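PDB 4KSA: malonyl-CoA decarboxylase from Rhodopseudomonas palustris, which probably catalyses the decarboxylation of malonyl-CoA to acetyl-CoA and carbon dioxide. Local coordinates for residues A64-A69 / A76-L81; A41-L46 / A60-G65; P341-F344 / D348-D351; R317-P322 / T333-L338. All blocks are in the same frame, centred on the assembly; numbering follows the deposited sequence.

Contact 1 (A64-A69 / A76-L81)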
# COMPACT_ATOMS: atom_id res chain seq x y z
N ALA A 64 16.01 -10.12 27.66
CA ALA A 64 14.90 -10.41 28.56
C ALA A 64 15.41 -10.41 30.01
O ALA A 64 14.75 -9.90 30.92
CB ALA A 64 14.28 -11.75 28.22
N GLY A 65 16.59 -11.00 30.19
CA GLY A 65 17.19 -11.07 31.51
C GLY A 65 17.47 -9.69 32.04
O GLY A 65 17.15 -9.38 33.19
N TYR A 66 18.06 -8.85 31.20
CA TYR A 66 18.38 -7.48 31.58
C TYR A 66 17.12 -6.75 32.01
O TYR A 66 17.09 -6.11 33.06
CB TYR A 66 19.05 -6.74 30.41
CG TYR A 66 19.30 -5.27 30.69
CD1 TYR A 66 18.37 -4.30 30.30
CD2 TYR A 66 20.43 -4.84 31.38
CE1 TYR A 66 18.56 -2.97 30.58
CE2 TYR A 66 20.64 -3.50 31.67
CZ TYR A 66 19.69 -2.56 31.26
OH TYR A 66 19.87 -1.22 31.54
N GLU A 67 16.08 -6.85 31.20
CA GLU A 67 14.81 -6.19 31.46
C GLU A 67 14.27 -6.54 32.85
O GLU A 67 13.86 -5.66 33.62
CB GLU A 67 13.80 -6.62 30.39
CG GLU A 67 12.76 -5.58 30.05
CD GLU A 67 11.92 -5.17 31.25
OE1 GLU A 67 11.13 -6.01 31.74
OE2 GLU A 67 12.05 -4.01 31.69
N ALA A 68 14.28 -7.83 33.17
CA ALA A 68 13.77 -8.31 34.44
C ALA A 68 14.73 -8.16 35.61
O ALA A 68 14.33 -8.28 36.77
CB ALA A 68 13.38 -9.77 34.28
N ALA A 69 16.00 -7.90 35.33
CA ALA A 69 16.98 -7.76 36.40
C ALA A 69 16.71 -6.63 37.39
O ALA A 69 15.99 -5.68 37.10
CB ALA A 69 18.38 -7.62 35.80
N ALA A 76 25.13 -3.21 37.43
CA ALA A 76 26.39 -3.94 37.46
C ALA A 76 26.77 -4.32 36.05
O ALA A 76 27.93 -4.18 35.65
CB ALA A 76 26.27 -5.18 38.34
N PHE A 77 25.78 -4.79 35.28
CA PHE A 77 26.00 -5.20 33.90
C PHE A 77 26.50 -4.05 33.02
O PHE A 77 27.43 -4.21 32.22
CB PHE A 77 24.71 -5.79 33.31
CG PHE A 77 24.80 -6.07 31.85
CD1 PHE A 77 24.10 -5.28 30.94
CD2 PHE A 77 25.63 -7.07 31.37
CE1 PHE A 77 24.23 -5.49 29.56
CE2 PHE A 77 25.77 -7.28 29.99
CZ PHE A 77 25.07 -6.49 29.09
N LEU A 78 25.88 -2.88 33.17
CA LEU A 78 26.29 -1.73 32.40
C LEU A 78 27.74 -1.45 32.75
O LEU A 78 28.55 -1.19 31.87
CB LEU A 78 25.42 -0.52 32.73
CG LEU A 78 23.94 -0.61 32.36
CD1 LEU A 78 23.25 0.74 32.61
CD2 LEU A 78 23.81 -0.99 30.89
N ASP A 79 28.09 -1.50 34.04
CA ASP A 79 29.47 -1.25 34.46
C ASP A 79 30.38 -2.31 33.87
O ASP A 79 31.49 -2.03 33.47
CB ASP A 79 29.59 -1.24 35.99
CG ASP A 79 29.24 0.12 36.59
OD1 ASP A 79 29.69 1.15 36.04
OD2 ASP A 79 28.53 0.18 37.63
N ALA A 80 29.88 -3.54 33.79
CA ALA A 80 30.63 -4.65 33.22
C ALA A 80 30.95 -4.33 31.75
O ALA A 80 32.01 -4.72 31.25
CB ALA A 80 29.80 -5.95 33.30
N LEU A 81 30.05 -3.62 31.07
CA LEU A 81 30.32 -3.28 29.68
C LEU A 81 31.52 -2.36 29.62
O LEU A 81 32.27 -2.37 28.65
CB LEU A 81 29.11 -2.59 29.02
CG LEU A 81 27.80 -3.38 28.87
CD1 LEU A 81 26.70 -2.45 28.42
CD2 LEU A 81 27.97 -4.53 27.90
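Tyr-66 spans the gap between segments 64-69 and 76-81 and meets Phe-77 and Leu-78 in turn. Its CB leads off toward the second helix from a CA that still lies 8.3 Å from the CA of Phe-77, and the ring makes the contact. With CG anti to the backbone N (chi1 175°), the ring is carried outward, and CB and CG themselves stay clear of segment 76-81. The first touch comes at CD2, which is 3.7 Å from Phe-77 CD1. CE2, the next atom along, has two neighbours, Phe-77 CD1 and the Leu-78 methyl CD2, the latter at 4.1 Å. The two rings approach through their peripheries, centroids 6.0 Å apart and planes at 62°, and form no stack. Helices 52-68 and 71-83, which supply these residues, are consecutive members of the all-helical N-terminal part of the chain, joined by a very short link, and the contact packs the two helices together close to that link. Helix 132-146 closes over it, Ala-142 touching both Tyr-66 and Leu-78, while Lys-74 makes a cation-pi contact with Tyr-66. At the tip, the phenol OH ends against the fork of Leu-78, 4.0 Å from CD2 and 4.1 Å from CD1. Behind Phe-77, Leu-81 CG of the same helix lies over one face of the ring, offset toward its rim.

Contact 2 (A41-L46 / A60-G65)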
# COMPACT_ATOMS: atom_id res chain seq x y z
N ALA A 41 28.01 -13.33 32.10
CA ALA A 41 28.42 -14.64 31.60
C ALA A 41 27.78 -14.87 30.23
O ALA A 41 28.44 -15.29 29.29
CB ALA A 41 27.98 -15.72 32.55
N LEU A 42 26.48 -14.58 30.16
CA LEU A 42 25.70 -14.73 28.93
C LEU A 42 26.31 -13.93 27.78
O LEU A 42 26.48 -14.43 26.68
CB LEU A 42 24.28 -14.27 29.19
CG LEU A 42 23.22 -14.74 28.21
CD1 LEU A 42 23.38 -16.23 27.95
CD2 LEU A 42 21.85 -14.44 28.81
N SER A 43 26.64 -12.67 28.05
CA SER A 43 27.25 -11.82 27.05
C SER A 43 28.47 -12.55 26.45
O SER A 43 28.76 -12.43 25.26
CB SER A 43 27.70 -10.49 27.67
OG SER A 43 26.62 -9.85 28.33
N GLU A 44 29.17 -13.29 27.30
CA GLU A 44 30.36 -14.04 26.89
C GLU A 44 30.02 -15.21 25.96
O GLU A 44 30.77 -15.48 25.01
CB GLU A 44 31.10 -14.55 28.13
CG GLU A 44 31.86 -13.47 28.87
CD GLU A 44 32.95 -12.86 28.03
OE1 GLU A 44 33.54 -11.85 28.46
OE2 GLU A 44 33.20 -13.39 26.92
N THR A 45 28.92 -15.90 26.24
CA THR A 45 28.50 -17.01 25.41
C THR A 45 28.12 -16.39 24.05
O THR A 45 28.68 -16.76 23.02
CB THR A 45 27.25 -17.73 25.99
OG1 THR A 45 27.51 -18.18 27.32
CG2 THR A 45 26.86 -18.93 25.11
N LEU A 46 27.19 -15.44 24.07
CA LEU A 46 26.74 -14.76 22.87
C LEU A 46 27.90 -14.27 22.01
O LEU A 46 27.95 -14.51 20.81
CB LEU A 46 25.87 -13.56 23.24
CG LEU A 46 25.31 -12.75 22.07
CD1 LEU A 46 24.39 -13.63 21.22
CD2 LEU A 46 24.55 -11.54 22.61
N ALA A 60 18.27 -12.76 22.55
CA ALA A 60 16.90 -12.58 22.98
C ALA A 60 16.84 -12.86 24.48
O ALA A 60 16.14 -12.17 25.23
CB ALA A 60 16.00 -13.53 22.22
N SER A 61 17.60 -13.86 24.92
CA SER A 61 17.65 -14.27 26.31
C SER A 61 18.27 -13.18 27.18
O SER A 61 17.70 -12.81 28.21
CB SER A 61 18.44 -15.59 26.43
OG SER A 61 18.01 -16.38 27.54
N LEU A 62 19.43 -12.67 26.77
CA LEU A 62 20.14 -11.63 27.52
C LEU A 62 19.29 -10.37 27.71
O LEU A 62 19.26 -9.80 28.80
CB LEU A 62 21.46 -11.28 26.80
CG LEU A 62 22.43 -10.34 27.52
CD1 LEU A 62 23.84 -10.53 27.00
CD2 LEU A 62 22.00 -8.90 27.34
N LEU A 63 18.61 -9.94 26.65
CA LEU A 63 17.77 -8.76 26.72
C LEU A 63 16.63 -8.94 27.70
O LEU A 63 16.32 -8.03 28.47
CB LEU A 63 17.21 -8.42 25.34
CG LEU A 63 18.26 -7.84 24.38
CD1 LEU A 63 17.71 -7.74 22.98
CD2 LEU A 63 18.67 -6.48 24.86
N ALA A 64 16.01 -10.12 27.66
CA ALA A 64 14.90 -10.41 28.56
C ALA A 64 15.41 -10.41 30.01
O ALA A 64 14.75 -9.90 30.92
CB ALA A 64 14.28 -11.75 28.22
N GLY A 65 16.59 -11.00 30.19
CA GLY A 65 17.19 -11.07 31.51
C GLY A 65 17.47 -9.69 32.04
O GLY A 65 17.15 -9.38 33.19
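Leu-42 and Leu-62 interlock across an antiparallel helical hairpin, in which helices 36-48 and 52-68 are joined by a short loop. The axes of the two short segments approach to 10.0 Å, and their N-to-C directions differ by 162°, the geometry expected of neighbours in a helical bundle. Along segment 60-65, the first residue to take part is Ser-61. It contributes at the margin, with its CB 4.3 Å from Leu-42 CD2. Leu-62 follows and carries most of the contact, since both its backbone and its side chain are engaged. Leu-42 CD2 comes down on the Leu-62 backbone, 3.5 Å from CA, and also meets Leu-62 CB at 3.8 Å. Leu-42 CG is anti to its backbone N (chi1 -161°), a setting that extends the side chain across the gap, and the two leucine side chains run antiparallel, side by side, instead of meeting end on. Leu-126 of helix 118-126 packs on Leu-62, and Leu-122 of that helix touches Ser-43, so a third helix lines the groove. The hydroxyl of Ser-43 is spoken for within its own helix, where OG is hydrogen-bonded to Leu-39 O. Further out along the Leu-62 side chain, the branch CD1 lies against Ser-43, 3.6 Å from Ser-43 CA and 3.9 Å from Ser-43 CB.

Contact 3 (P341-F344 / D348-D351)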
# COMPACT_ATOMS: atom_id res chain seq x y z
N PRO A 341 9.02 38.55 43.17
CA PRO A 341 7.83 37.72 42.98
C PRO A 341 7.22 37.73 41.58
O PRO A 341 7.36 36.77 40.83
CB PRO A 341 6.86 38.27 44.02
CG PRO A 341 7.78 38.60 45.15
CD PRO A 341 8.93 39.29 44.45
N ASN A 342 6.54 38.82 41.24
CA ASN A 342 5.90 38.89 39.94
C ASN A 342 6.17 40.21 39.23
O ASN A 342 5.23 40.86 38.78
CB ASN A 342 4.38 38.73 40.09
CG ASN A 342 4.01 37.62 41.04
OD1 ASN A 342 4.32 37.66 42.24
ND2 ASN A 342 3.32 36.60 40.52
N TRP A 343 7.43 40.59 39.12
CA TRP A 343 7.77 41.84 38.46
C TRP A 343 6.96 42.04 37.17
O TRP A 343 6.59 43.17 36.84
CB TRP A 343 9.26 41.92 38.15
CG TRP A 343 9.76 40.86 37.22
CD1 TRP A 343 10.35 39.68 37.56
CD2 TRP A 343 9.70 40.88 35.79
NE1 TRP A 343 10.67 38.97 36.43
CE2 TRP A 343 10.28 39.68 35.33
CE3 TRP A 343 9.21 41.81 34.86
CZ2 TRP A 343 10.39 39.38 33.98
CZ3 TRP A 343 9.32 41.50 33.51
CH2 TRP A 343 9.90 40.30 33.08
N PHE A 344 6.69 40.95 36.46
CA PHE A 344 5.93 41.03 35.22
C PHE A 344 4.52 41.58 35.43
O PHE A 344 3.86 42.02 34.48
CB PHE A 344 5.88 39.65 34.52
CG PHE A 344 5.32 38.54 35.37
CD1 PHE A 344 6.14 37.83 36.25
CD2 PHE A 344 3.97 38.18 35.29
CE1 PHE A 344 5.63 36.79 37.03
CE2 PHE A 344 3.45 37.14 36.06
CZ PHE A 344 4.28 36.45 36.94
N ASP A 348 5.04 48.92 34.53
CA ASP A 348 6.18 49.81 34.67
C ASP A 348 7.50 49.07 34.81
O ASP A 348 8.47 49.41 34.13
CB ASP A 348 5.97 50.74 35.87
CG ASP A 348 4.86 51.75 35.63
OD1 ASP A 348 5.02 52.61 34.72
OD2 ASP A 348 3.83 51.69 36.34
N THR A 349 7.54 48.07 35.68
CA THR A 349 8.76 47.29 35.88
C THR A 349 9.13 46.54 34.60
O THR A 349 10.31 46.38 34.28
CB THR A 349 8.60 46.24 37.01
OG1 THR A 349 8.19 46.89 38.22
CG2 THR A 349 9.91 45.51 37.25
N ALA A 350 8.11 46.10 33.88
CA ALA A 350 8.28 45.37 32.64
C ALA A 350 8.96 46.21 31.57
O ALA A 350 10.06 45.89 31.12
CB ALA A 350 6.91 44.90 32.14
N ASP A 351 8.30 47.29 31.16
CA ASP A 351 8.83 48.17 30.13
C ASP A 351 10.20 48.69 30.47
O ASP A 351 10.96 49.08 29.59
CB ASP A 351 7.88 49.34 29.90
CG ASP A 351 6.59 48.92 29.24
OD1 ASP A 351 5.84 48.13 29.85
OD2 ASP A 351 6.34 49.38 28.10
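Trp-343 meets Thr-349 and Ala-350 by van der Waals contact at two separate places, one near its backbone and one at the far end of its ring. The contacts near the backbone come first: Thr-349 CG2 lies 3.8 Å from Trp-343 CB, and Thr-349 CB is 3.7 Å from Trp-343 O. The threonine methyl is anti to its backbone N, which aims it at the tryptophan, whereas OG1 (chi1 -56°) is set beside that N and is hydrogen-bonded to Asp-346 OD2, just ahead of the helix. The aromatic contact is made edge-on. Trp-343 CZ3 is 4.1 Å from Ala-350 CA, which lies near the plane of the indole, and 4.4 Å from Ala-350 CB. Trp-343 chi1 of 62° puts CG between the backbone N and the carbonyl carbon, folding the indole back so that its benzo end reaches the helix. Phe-344 CB sits over the margin of one face of the indole, and Met-404 of helix 401-407 touches both Trp-343 and Phe-344. The arrangement is that of a loop with a short 3-10 turn folding onto the first turn of the helix it leads into, 347-367, within the C-terminal domain, whose family is grouped with the acetyltransferases.

Contact 4 (R317-P322 / T333-L338)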
# COMPACT_ATOMS: atom_id res chain seq x y z
N ARG A 317 25.00 33.56 35.29
CA ARG A 317 26.45 33.50 35.16
C ARG A 317 27.03 34.87 34.79
O ARG A 317 28.12 35.23 35.23
CB ARG A 317 26.80 32.47 34.08
CG ARG A 317 28.28 32.20 33.89
CD ARG A 317 28.46 31.27 32.69
NE ARG A 317 27.41 30.25 32.66
CZ ARG A 317 26.80 29.84 31.55
NH1 ARG A 317 27.15 30.35 30.37
NH2 ARG A 317 25.83 28.93 31.62
N GLU A 318 26.30 35.62 33.98
CA GLU A 318 26.78 36.92 33.53
C GLU A 318 26.73 37.95 34.66
O GLU A 318 27.56 38.86 34.73
CB GLU A 318 25.93 37.40 32.35
CG GLU A 318 26.62 38.43 31.47
CD GLU A 318 27.96 37.94 30.96
OE1 GLU A 318 28.04 36.76 30.57
OE2 GLU A 318 28.92 38.73 30.95
N ARG A 319 25.75 37.80 35.53
CA ARG A 319 25.60 38.70 36.65
C ARG A 319 26.65 38.38 37.70
O ARG A 319 27.44 39.25 38.08
CB ARG A 319 24.19 38.58 37.25
CG ARG A 319 23.11 39.20 36.37
CD ARG A 319 22.08 39.95 37.21
NE ARG A 319 20.94 39.13 37.59
CZ ARG A 319 20.07 39.47 38.54
NH1 ARG A 319 19.05 38.67 38.82
NH2 ARG A 319 20.23 40.59 39.22
N ASP A 320 26.67 37.12 38.13
CA ASP A 320 27.63 36.65 39.14
C ASP A 320 29.07 36.93 38.72
O ASP A 320 30.00 36.86 39.54
CB ASP A 320 27.45 35.16 39.40
CG ASP A 320 26.17 34.87 40.14
OD1 ASP A 320 25.93 33.70 40.49
OD2 ASP A 320 25.38 35.81 40.39
N ASN A 321 29.26 37.24 37.45
CA ASN A 321 30.58 37.57 36.94
C ASN A 321 30.77 39.04 37.26
O ASN A 321 30.15 39.90 36.64
CB ASN A 321 30.64 37.36 35.44
CG ASN A 321 31.97 37.74 34.87
OD1 ASN A 321 32.73 38.48 35.49
ND2 ASN A 321 32.27 37.26 33.67
N PRO A 322 31.62 39.35 38.23
CA PRO A 322 31.88 40.74 38.63
C PRO A 322 32.50 41.58 37.50
O PRO A 322 32.47 42.81 37.53
CB PRO A 322 32.83 40.58 39.81
CG PRO A 322 33.62 39.36 39.42
CD PRO A 322 32.54 38.43 38.93
N THR A 333 21.84 47.39 38.11
CA THR A 333 20.82 47.97 38.97
C THR A 333 19.41 47.59 38.54
O THR A 333 18.61 47.16 39.37
CB THR A 333 20.93 49.50 38.98
OG1 THR A 333 22.30 49.89 39.16
CG2 THR A 333 20.10 50.08 40.12
N ALA A 334 19.11 47.74 37.25
CA ALA A 334 17.79 47.39 36.70
C ALA A 334 17.46 45.89 36.80
O ALA A 334 16.38 45.50 37.21
CB ALA A 334 17.71 47.84 35.24
N LEU A 335 18.42 45.07 36.41
CA LEU A 335 18.26 43.62 36.45
C LEU A 335 17.74 43.12 37.80
O LEU A 335 17.00 42.14 37.84
CB LEU A 335 19.59 42.95 36.13
CG LEU A 335 19.75 42.19 34.82
CD1 LEU A 335 18.91 42.79 33.69
CD2 LEU A 335 21.22 42.20 34.48
N GLU A 336 18.12 43.79 38.88
CA GLU A 336 17.70 43.39 40.22
C GLU A 336 16.19 43.22 40.29
O GLU A 336 15.66 42.59 41.21
CB GLU A 336 18.13 44.42 41.27
CG GLU A 336 19.64 44.59 41.43
CD GLU A 336 20.00 45.53 42.57
OE1 GLU A 336 19.64 46.72 42.51
OE2 GLU A 336 20.66 45.07 43.53
N ALA A 337 15.50 43.79 39.31
CA ALA A 337 14.05 43.71 39.23
C ALA A 337 13.63 42.26 38.98
O ALA A 337 12.63 41.78 39.53
CB ALA A 337 13.54 44.61 38.11
N LEU A 338 14.40 41.56 38.15
CA LEU A 338 14.11 40.18 37.83
C LEU A 338 14.05 39.30 39.07
O LEU A 338 13.44 38.23 39.06
CB LEU A 338 15.16 39.64 36.86
CG LEU A 338 15.14 40.31 35.49
CD1 LEU A 338 16.37 39.92 34.69
CD2 LEU A 338 13.86 39.91 34.77
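An arginine laid against a leucine, Arg-319 on Leu-335, joins the last turn of helix 311-320 to segment 333-338, which helix 329-335 leads into, in the C-terminal domain. The backbones stand well apart, the nearest CA atoms, those of Arg-319 and Leu-335, being 8.8 Å from each other, and the long arginine chain covers the distance. Its aliphatic part does the apolar packing: Arg-319 CD is 3.6 Å from Leu-335 CD2 and 4.0 Å from Leu-335 CG. Bends at chi2 (-139°) and chi3 (-92°) then turn the guanidinium over the backbone of the second segment. Leu-335 O lies over one face of the guanidinium, 3.8 Å from Arg-319 NH2, and takes its hydrogen bond from Leu-338 N of its own segment, not from the arginine. Arg-319 NH1 approaches Leu-338 CB at 4.5 Å, the margin of contact. The charge has its partner just beyond the segment, where NH1 forms a salt bridge with Asp-339 OD2. Glu-336, though of opposite charge, is not paired with it: its OE2 is 6.2 Å from Arg-319 NH2. The two helices are tied further by Arg-332, which hydrogen-bonds to the backbone O of Arg-319 and of Asn-321. Leu-335 and Leu-338 pack on helix 347-367, touching Ile-356 and Leu-353 respectively, while Leu-338 also meets Trp-343 in the loop that precedes that helix.

In the fold
The four contacts fall into two well-separated pairs. Contacts 1 and 2 have centres 9 Å apart, share Ala-64 and Gly-65 on helix 52-68, and touch where Phe-77 CZ lies 4.3 Å from Leu-62 CD2, so the two pack against each other through helix 52-68 and Phe-77. Contacts 3 and 4, centres 16 Å apart, are linked by Trp-343 CZ2 and Leu-338 CD2 at 3.6 Å and by Thr-349 CG2 and Ala-337 CB at 3.8 Å, so the loop and helix of contact 3 pack on segment 333-338. Contact 2 lies across the chain's centre from contacts 3 and 4, its centre about 59 Å from that of contact 3. All four lie away from the magnesium-binding residue His-162.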